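Local coordinates for protein putative thioesterase (Syntrophus aciditrophicus SB, PDB 3HDU) that probably hydrolyses thioesters, with a hotdog fold, although its substrate is not established, at residues 14-19 and 77-82; 71-76 and 135-140. All blocks are in the same frame, centred on the assembly; numbering follows the deposited sequence. Where two conformers were deposited one is given.

Interaction 1: 14-19 and 77-82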
ATOM      1  N   SER A  14      -3.338   7.718  35.713  1.00 75.63           N
ATOM      2  CA  SER A  14      -2.868   9.010  36.256  1.00 75.02           C
ATOM      3  C   SER A  14      -1.558   9.483  35.628  1.00 74.62           C
ATOM      4  O   SER A  14      -1.409  10.673  35.342  1.00 74.41           O
ATOM      5  CB  SER A  14      -2.688   8.927  37.774  1.00 74.78           C
ATOM      6  OG  SER A  14      -3.901   8.559  38.397  1.00 74.72           O
ATOM      7  N   ALA A  15      -0.620   8.546  35.444  1.00 74.46           N
ATOM      8  CA  ALA A  15       0.687   8.815  34.812  1.00 74.22           C
ATOM      9  C   ALA A  15       0.516   9.258  33.364  1.00 74.30           C
ATOM     10  O   ALA A  15       1.146  10.227  32.932  1.00 74.34           O
ATOM     11  CB  ALA A  15       1.577   7.579  34.870  1.00 73.96           C
ATOM     12  N   VAL A  16      -0.346   8.540  32.637  1.00 74.35           N
ATOM     13  CA  VAL A  16      -0.670   8.841  31.241  1.00 74.48           C
ATOM     14  C   VAL A  16      -1.363  10.208  31.120  1.00 74.37           C
ATOM     15  O   VAL A  16      -0.946  11.023  30.298  1.00 74.28           O
ATOM     16  CB  VAL A  16      -1.523   7.696  30.586  1.00 74.71           C
ATOM     17  CG1 VAL A  16      -2.104   8.113  29.230  1.00 74.61           C
ATOM     18  CG2 VAL A  16      -0.679   6.437  30.441  1.00 74.61           C
ATOM     19  N   ASN A  17      -2.382  10.459  31.948  1.00 74.25           N
ATOM     20  CA  ASN A  17      -3.099  11.754  31.936  1.00 74.43           C
ATOM     21  C   ASN A  17      -2.162  12.962  32.085  1.00 74.40           C
ATOM     22  O   ASN A  17      -2.313  13.935  31.349  1.00 74.43           O
ATOM     23  CB  ASN A  17      -4.228  11.803  32.987  1.00 74.29           C
ATOM     24  CG  ASN A  17      -5.428  10.921  32.627  1.00 74.27           C
ATOM     25  OD1 ASN A  17      -5.451  10.235  31.603  1.00 74.50           O
ATOM     26  ND2 ASN A  17      -6.435  10.938  33.487  1.00 74.26           N
ATOM     27  N   GLU A  18      -1.192  12.872  33.000  1.00 74.44           N
ATOM     28  CA  GLU A  18      -0.168  13.930  33.181  1.00 74.73           C
ATOM     29  C   GLU A  18       0.641  14.210  31.909  1.00 74.68           C
ATOM     30  O   GLU A  18       0.750  15.363  31.486  1.00 74.88           O
ATOM     31  CB  GLU A  18       0.807  13.603  34.336  1.00 75.07           C
ATOM     32  CG  GLU A  18       0.439  14.215  35.686  1.00 75.40           C
ATOM     33  CD  GLU A  18       0.822  15.698  35.815  1.00 75.69           C
ATOM     34  OE1 GLU A  18       0.944  16.409  34.792  1.00 75.96           O
ATOM     35  OE2 GLU A  18       1.010  16.159  36.959  1.00 76.01           O
ATOM     36  N   ILE A  19       1.170  13.146  31.307  1.00 74.59           N
ATOM     37  CA  ILE A  19       2.017  13.229  30.104  1.00 74.46           C
ATOM     38  C   ILE A  19       1.286  13.820  28.891  1.00 74.62           C
ATOM     39  O   ILE A  19       1.827  14.705  28.226  1.00 74.84           O
ATOM     40  CB  ILE A  19       2.634  11.832  29.742  1.00 74.44           C
ATOM     41  CG1 ILE A  19       3.612  11.373  30.836  1.00 74.21           C
ATOM     42  CG2 ILE A  19       3.384  11.874  28.400  1.00 74.24           C
ATOM     43  CD1 ILE A  19       4.088   9.948  30.673  1.00 74.13           C
ATOM     44  N   ALA A  77      -2.017   4.182  22.163  1.00 70.29           N
ATOM     45  CA  ALA A  77      -2.474   2.793  21.961  1.00 70.02           C
ATOM     46  C   ALA A  77      -1.290   1.818  21.909  1.00 70.12           C
ATOM     47  O   ALA A  77      -1.381   0.707  22.442  1.00 69.89           O
ATOM     48  CB  ALA A  77      -3.323   2.666  20.701  1.00 69.96           C
ATOM     49  N   ALA A  78      -0.194   2.246  21.263  1.00 70.16           N
ATOM     50  CA  ALA A  78       1.067   1.483  21.198  1.00 70.04           C
ATOM     51  C   ALA A  78       1.612   1.230  22.610  1.00 69.97           C
ATOM     52  O   ALA A  78       1.941   0.093  22.944  1.00 70.35           O
ATOM     53  CB  ALA A  78       2.111   2.218  20.349  1.00 69.86           C
ATOM     54  N   PHE A  79       1.674   2.292  23.422  1.00 69.70           N
ATOM     55  CA  PHE A  79       2.101   2.225  24.835  1.00 69.63           C
ATOM     56  C   PHE A  79       1.302   1.203  25.658  1.00 69.82           C
ATOM     57  O   PHE A  79       1.890   0.421  26.411  1.00 69.77           O
ATOM     58  CB  PHE A  79       2.007   3.620  25.495  1.00 69.59           C
ATOM     59  CG  PHE A  79       2.165   3.607  26.994  1.00 69.48           C
ATOM     60  CD1 PHE A  79       3.432   3.559  27.571  1.00 69.33           C
ATOM     61  CD2 PHE A  79       1.038   3.643  27.833  1.00 69.25           C
ATOM     62  CE1 PHE A  79       3.581   3.543  28.967  1.00 69.40           C
ATOM     63  CE2 PHE A  79       1.175   3.624  29.230  1.00 69.27           C
ATOM     64  CZ  PHE A  79       2.452   3.576  29.799  1.00 69.37           C
HETATM   65  N   MSE A  80      -0.028   1.238  25.519  1.00 69.99           N
HETATM   66  CA  MSE A  80      -0.929   0.318  26.246  1.00 69.82           C
HETATM   67  C   MSE A  80      -0.754  -1.146  25.845  1.00 70.47           C
HETATM   68  O   MSE A  80      -0.975  -2.038  26.670  1.00 71.07           O
HETATM   69  CB  MSE A  80      -2.401   0.732  26.094  1.00 68.69           C
HETATM   70  CG  MSE A  80      -2.727   2.081  26.704  1.00 67.97           C
HETATM   71 SE   MSE A  80      -2.489   2.139  28.618  0.75 66.23          SE
HETATM   72  CE  MSE A  80      -2.437   4.038  28.805  1.00 68.13           C
ATOM     73  N   GLY A  81      -0.368  -1.381  24.591  1.00 71.12           N
ATOM     74  CA  GLY A  81      -0.074  -2.716  24.093  1.00 71.45           C
ATOM     75  C   GLY A  81       1.232  -3.231  24.672  1.00 71.69           C
ATOM     76  O   GLY A  81       1.265  -4.333  25.218  1.00 71.98           O
ATOM     77  N   PHE A  82       2.296  -2.427  24.570  1.00 71.93           N
ATOM     78  CA  PHE A  82       3.627  -2.811  25.076  1.00 72.20           C
ATOM     79  C   PHE A  82       3.705  -3.000  26.596  1.00 72.44           C
ATOM     80  O   PHE A  82       4.363  -3.935  27.056  1.00 72.79           O
ATOM     81  CB  PHE A  82       4.722  -1.819  24.640  1.00 72.11           C
ATOM     82  CG  PHE A  82       5.060  -1.868  23.172  1.00 71.97           C
ATOM     83  CD1 PHE A  82       5.590  -3.027  22.605  1.00 71.96           C
ATOM     84  CD2 PHE A  82       4.929  -0.728  22.364  1.00 72.04           C
ATOM     85  CE1 PHE A  82       5.935  -3.077  21.239  1.00 72.15           C
ATOM     86  CE2 PHE A  82       5.275  -0.759  21.000  1.00 72.01           C
ATOM     87  CZ  PHE A  82       5.783  -1.939  20.436  1.00 72.01           C
TER
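Phe79 and Met80 on helix 58-85 meet Val16 of helix 7-22, and Val16 is the one residue of 14-19 that touches 77-82. Phe79 comes first. Its CG is anti to the backbone N (chi1 169°), which carries the ring out toward segment 14-19, where its CE2 lies 3.6 Å from Val16 CG2. The methyl approaches the ring obliquely, and the two side chains run past each other in opposite directions. Met80, modelled as selenomethionine, follows. Its chain bends at chi2 (-64°), and this turn swings the terminal methyl over to the valine, tip to tip. Met80 CE stands 3.4 Å from Val16 CG2, a close fit, and 4.1 Å from Val16 CG1. The same CE also lies in the plane of the Phe79 ring, at its edge, 3.6 Å from Phe79 CD2. Val16 CG2 rests against both, Phe79 CE2 and the Met80 methyl lying side by side. No hydrogen bond crosses this buried contact, which covers only 95 Å² and leaves the helix backbones well apart, with Val16 CA 9.6 Å from Phe79 CA. Around it, Leu101 of strand 101-110 and Met97 of helix 91-97 pack against Phe79, Ile37 of strand 30-37 touches Met80, and Ala15 rests on Leu95 of helix 91-97; helix 7-22 thus packs on helix 91-97 as well as on helix 58-85.

Interaction 2: 71-76 and 135-140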
ATOM      1  N   ASP A  71      -1.562  10.272  15.000  1.00 73.42           N
ATOM      2  CA  ASP A  71      -0.238   9.826  15.445  1.00 73.75           C
ATOM      3  C   ASP A  71      -0.130   9.764  16.974  1.00 74.23           C
ATOM      4  O   ASP A  71       0.484   8.835  17.511  1.00 74.61           O
ATOM      5  CB  ASP A  71       0.863  10.745  14.881  1.00 73.77           C
ATOM      6  CG  ASP A  71       2.273  10.199  15.111  1.00 74.05           C
ATOM      7  OD1 ASP A  71       2.481   8.975  14.994  1.00 74.12           O
ATOM      8  OD2 ASP A  71       3.186  11.002  15.388  1.00 74.52           O
HETATM    9  N   MSE A  72      -0.705  10.759  17.658  1.00 74.52           N
HETATM   10  CA  MSE A  72      -0.724  10.809  19.127  1.00 74.89           C
HETATM   11  C   MSE A  72      -1.608   9.714  19.722  1.00 74.03           C
HETATM   12  O   MSE A  72      -1.212   9.076  20.701  1.00 73.93           O
HETATM   13  CB  MSE A  72      -1.191  12.181  19.633  1.00 76.30           C
HETATM   14  CG  MSE A  72      -0.200  13.315  19.385  1.00 77.45           C
HETATM   15 SE   MSE A  72       1.456  13.128  20.381  0.75 79.47          SE
HETATM   16  CE  MSE A  72       0.749  13.152  22.176  1.00 79.05           C
ATOM     17  N   THR A  73      -2.800   9.525  19.143  1.00 72.74           N
ATOM     18  CA  THR A  73      -3.738   8.475  19.563  1.00 71.92           C
ATOM     19  C   THR A  73      -3.090   7.100  19.385  1.00 71.86           C
ATOM     20  O   THR A  73      -3.157   6.261  20.290  1.00 71.51           O
ATOM     21  CB  THR A  73      -5.084   8.539  18.782  1.00 71.50           C
ATOM     22  OG1 THR A  73      -5.679   9.828  18.951  1.00 70.87           O
ATOM     23  CG2 THR A  73      -6.067   7.475  19.266  1.00 71.14           C
ATOM     24  N   ALA A  74      -2.456   6.898  18.226  1.00 71.61           N
ATOM     25  CA  ALA A  74      -1.734   5.651  17.917  1.00 71.85           C
ATOM     26  C   ALA A  74      -0.571   5.402  18.893  1.00 71.61           C
ATOM     27  O   ALA A  74      -0.349   4.267  19.320  1.00 71.84           O
ATOM     28  CB  ALA A  74      -1.224   5.667  16.477  1.00 71.02           C
ATOM     29  N   GLY A  75       0.152   6.465  19.238  1.00 71.47           N
ATOM     30  CA  GLY A  75       1.261   6.395  20.196  1.00 71.31           C
ATOM     31  C   GLY A  75       0.843   5.936  21.583  1.00 70.89           C
ATOM     32  O   GLY A  75       1.551   5.144  22.211  1.00 71.38           O
ATOM     33  N   LEU A  76      -0.303   6.434  22.051  1.00 70.57           N
ATOM     34  CA  LEU A  76      -0.889   6.026  23.331  1.00 70.14           C
ATOM     35  C   LEU A  76      -1.375   4.573  23.271  1.00 70.47           C
ATOM     36  O   LEU A  76      -1.182   3.830  24.228  1.00 71.01           O
ATOM     37  CB  LEU A  76      -2.043   6.959  23.725  1.00 70.07           C
ATOM     38  CG  LEU A  76      -2.774   6.728  25.054  1.00 69.82           C
ATOM     39  CD1 LEU A  76      -1.807   6.678  26.217  1.00 69.61           C
ATOM     40  CD2 LEU A  76      -3.815   7.811  25.271  1.00 69.74           C
ATOM     41  N   ILE A 135      -1.403  -0.040  14.852  1.00 70.40           N
ATOM     42  CA  ILE A 135      -2.650   0.564  15.343  1.00 70.36           C
ATOM     43  C   ILE A 135      -3.518   1.043  14.176  1.00 70.20           C
ATOM     44  O   ILE A 135      -3.003   1.636  13.218  1.00 70.11           O
ATOM     45  CB  ILE A 135      -2.374   1.781  16.287  1.00 70.39           C
ATOM     46  CG1 ILE A 135      -1.613   1.351  17.551  1.00 70.59           C
ATOM     47  CG2 ILE A 135      -3.676   2.469  16.706  1.00 70.41           C
ATOM     48  CD1 ILE A 135      -0.132   1.211  17.366  1.00 71.01           C
ATOM     49  N   ARG A 136      -4.820   0.770  14.271  1.00 69.42           N
ATOM     50  CA  ARG A 136      -5.823   1.255  13.321  1.00 69.40           C
ATOM     51  C   ARG A 136      -6.595   2.343  14.077  1.00 69.25           C
ATOM     52  O   ARG A 136      -6.996   2.124  15.224  1.00 69.07           O
ATOM     53  CB  ARG A 136      -6.752   0.124  12.865  1.00 68.69           C
ATOM     54  N   THR A 137      -6.776   3.513  13.458  1.00 69.48           N
ATOM     55  CA  THR A 137      -7.495   4.638  14.081  1.00 69.44           C
ATOM     56  C   THR A 137      -8.679   5.141  13.263  1.00 69.60           C
ATOM     57  O   THR A 137      -8.714   4.986  12.045  1.00 70.13           O
ATOM     58  CB  THR A 137      -6.564   5.836  14.351  1.00 69.46           C
ATOM     59  OG1 THR A 137      -5.978   6.274  13.121  1.00 69.91           O
ATOM     60  CG2 THR A 137      -5.476   5.455  15.327  1.00 69.12           C
ATOM     61  N   GLU A 138      -9.650   5.725  13.963  1.00 69.71           N
ATOM     62  CA  GLU A 138     -10.819   6.357  13.357  1.00 70.39           C
ATOM     63  C   GLU A 138     -10.959   7.724  14.005  1.00 70.35           C
ATOM     64  O   GLU A 138     -11.045   7.798  15.225  1.00 70.26           O
ATOM     65  CB  GLU A 138     -12.092   5.555  13.615  1.00 70.66           C
ATOM     66  CG  GLU A 138     -12.093   4.144  13.059  1.00 71.00           C
ATOM     67  CD  GLU A 138     -13.386   3.394  13.350  1.00 71.29           C
ATOM     68  OE1 GLU A 138     -14.378   4.012  13.788  1.00 71.67           O
ATOM     69  OE2 GLU A 138     -13.424   2.167  13.130  1.00 72.32           O
ATOM     70  N   LEU A 139     -10.966   8.786  13.196  1.00 70.42           N
ATOM     71  CA  LEU A 139     -11.113  10.149  13.682  1.00 70.69           C
ATOM     72  C   LEU A 139     -12.461  10.704  13.222  1.00 71.55           C
ATOM     73  O   LEU A 139     -12.772  10.658  12.022  1.00 71.42           O
ATOM     74  CB  LEU A 139      -9.951  11.015  13.206  1.00 70.43           C
ATOM     75  CG  LEU A 139      -9.833  12.402  13.863  1.00 70.06           C
ATOM     76  CD1 LEU A 139      -8.381  12.858  13.977  1.00 69.94           C
ATOM     77  CD2 LEU A 139     -10.666  13.433  13.137  1.00 69.58           C
HETATM   78  N   MSE A 140     -13.231  11.227  14.190  1.00 72.36           N
HETATM   79  CA  MSE A 140     -14.552  11.823  13.926  0.50 72.29           C
HETATM   80  C   MSE A 140     -14.687  13.193  14.578  1.00 73.03           C
HETATM   81  O   MSE A 140     -13.918  13.547  15.461  1.00 73.16           O
HETATM   82  CB  MSE A 140     -15.725  10.887  14.308  0.50 71.75           C
HETATM   83  CG  MSE A 140     -15.493   9.951  15.476  0.50 71.42           C
HETATM   84 SE   MSE A 140     -14.676   8.288  14.883  0.38 70.75          SE
HETATM   85  CE  MSE A 140     -14.030   7.637  16.613  0.50 71.23           C
TER
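The core of the hotdog fold is a long helix wrapped by an antiparallel sheet, and here Ala74 on helix 58-85 packs against Ile135 on strand 132-141. The two segments run at 136° to each other, their axes approaching to 8.6 Å, and the small alanine lets the backbones come close: Ala74 CA and Ile135 CA are 5.8 Å apart. Ile135 uses its two branches differently. CG2, anti to the backbone N, lies against Ala74 CA and CB, 4.0 Å from the latter, while Ile135 CG1 and CD1 each lie 3.6 Å from Ala74 O, apolar carbons against a carbonyl oxygen. An alanine here would remove both branches and would probably leave the Ala74 carbonyl and methyl without their apolar cover from the strand. Val152 and Tyr154 of strand 146-156 also touch the Ala74 side chain, and Thr73 reaches Val42, Leu44 and Phe46 of strand 41-48, so several strands close round this turn of helix. Two residues further along the strand, Thr137 adds a looser, methyl-mediated touch. The threonine hydroxyls are turned to backbone carbonyls, Thr73 OG1 to Ala69 O and Thr137 OG1, weakly, to Gly150 O. Their methyls are left for the interface: Thr137 CG2 sits 4.4 Å from Ala74 CB and 4.5 Å from Thr73 CG2.

Both contacts are buried, and they share helix 58-85: interaction 2 uses residues 71-76 and interaction 1 the next turn and a half. Interaction 2 is the more central, its centre about 5 Å from the centre of the chain, against about 10 Å for the centre of interaction 1. It brings a small helix residue, Ala74, against beta-branched side chains of a strand and also sets a side chain on a backbone carbonyl, whereas interaction 1 is purely carbon on carbon between side chains, across a wider helix-to-helix separation. Their centres are about 13 Å apart, yet apolar atoms join them: Val16 CG1 lies 3.4 Å from Leu76 CD1, and Ile135 CG1 lies 3.8 Å from Ala77 CB.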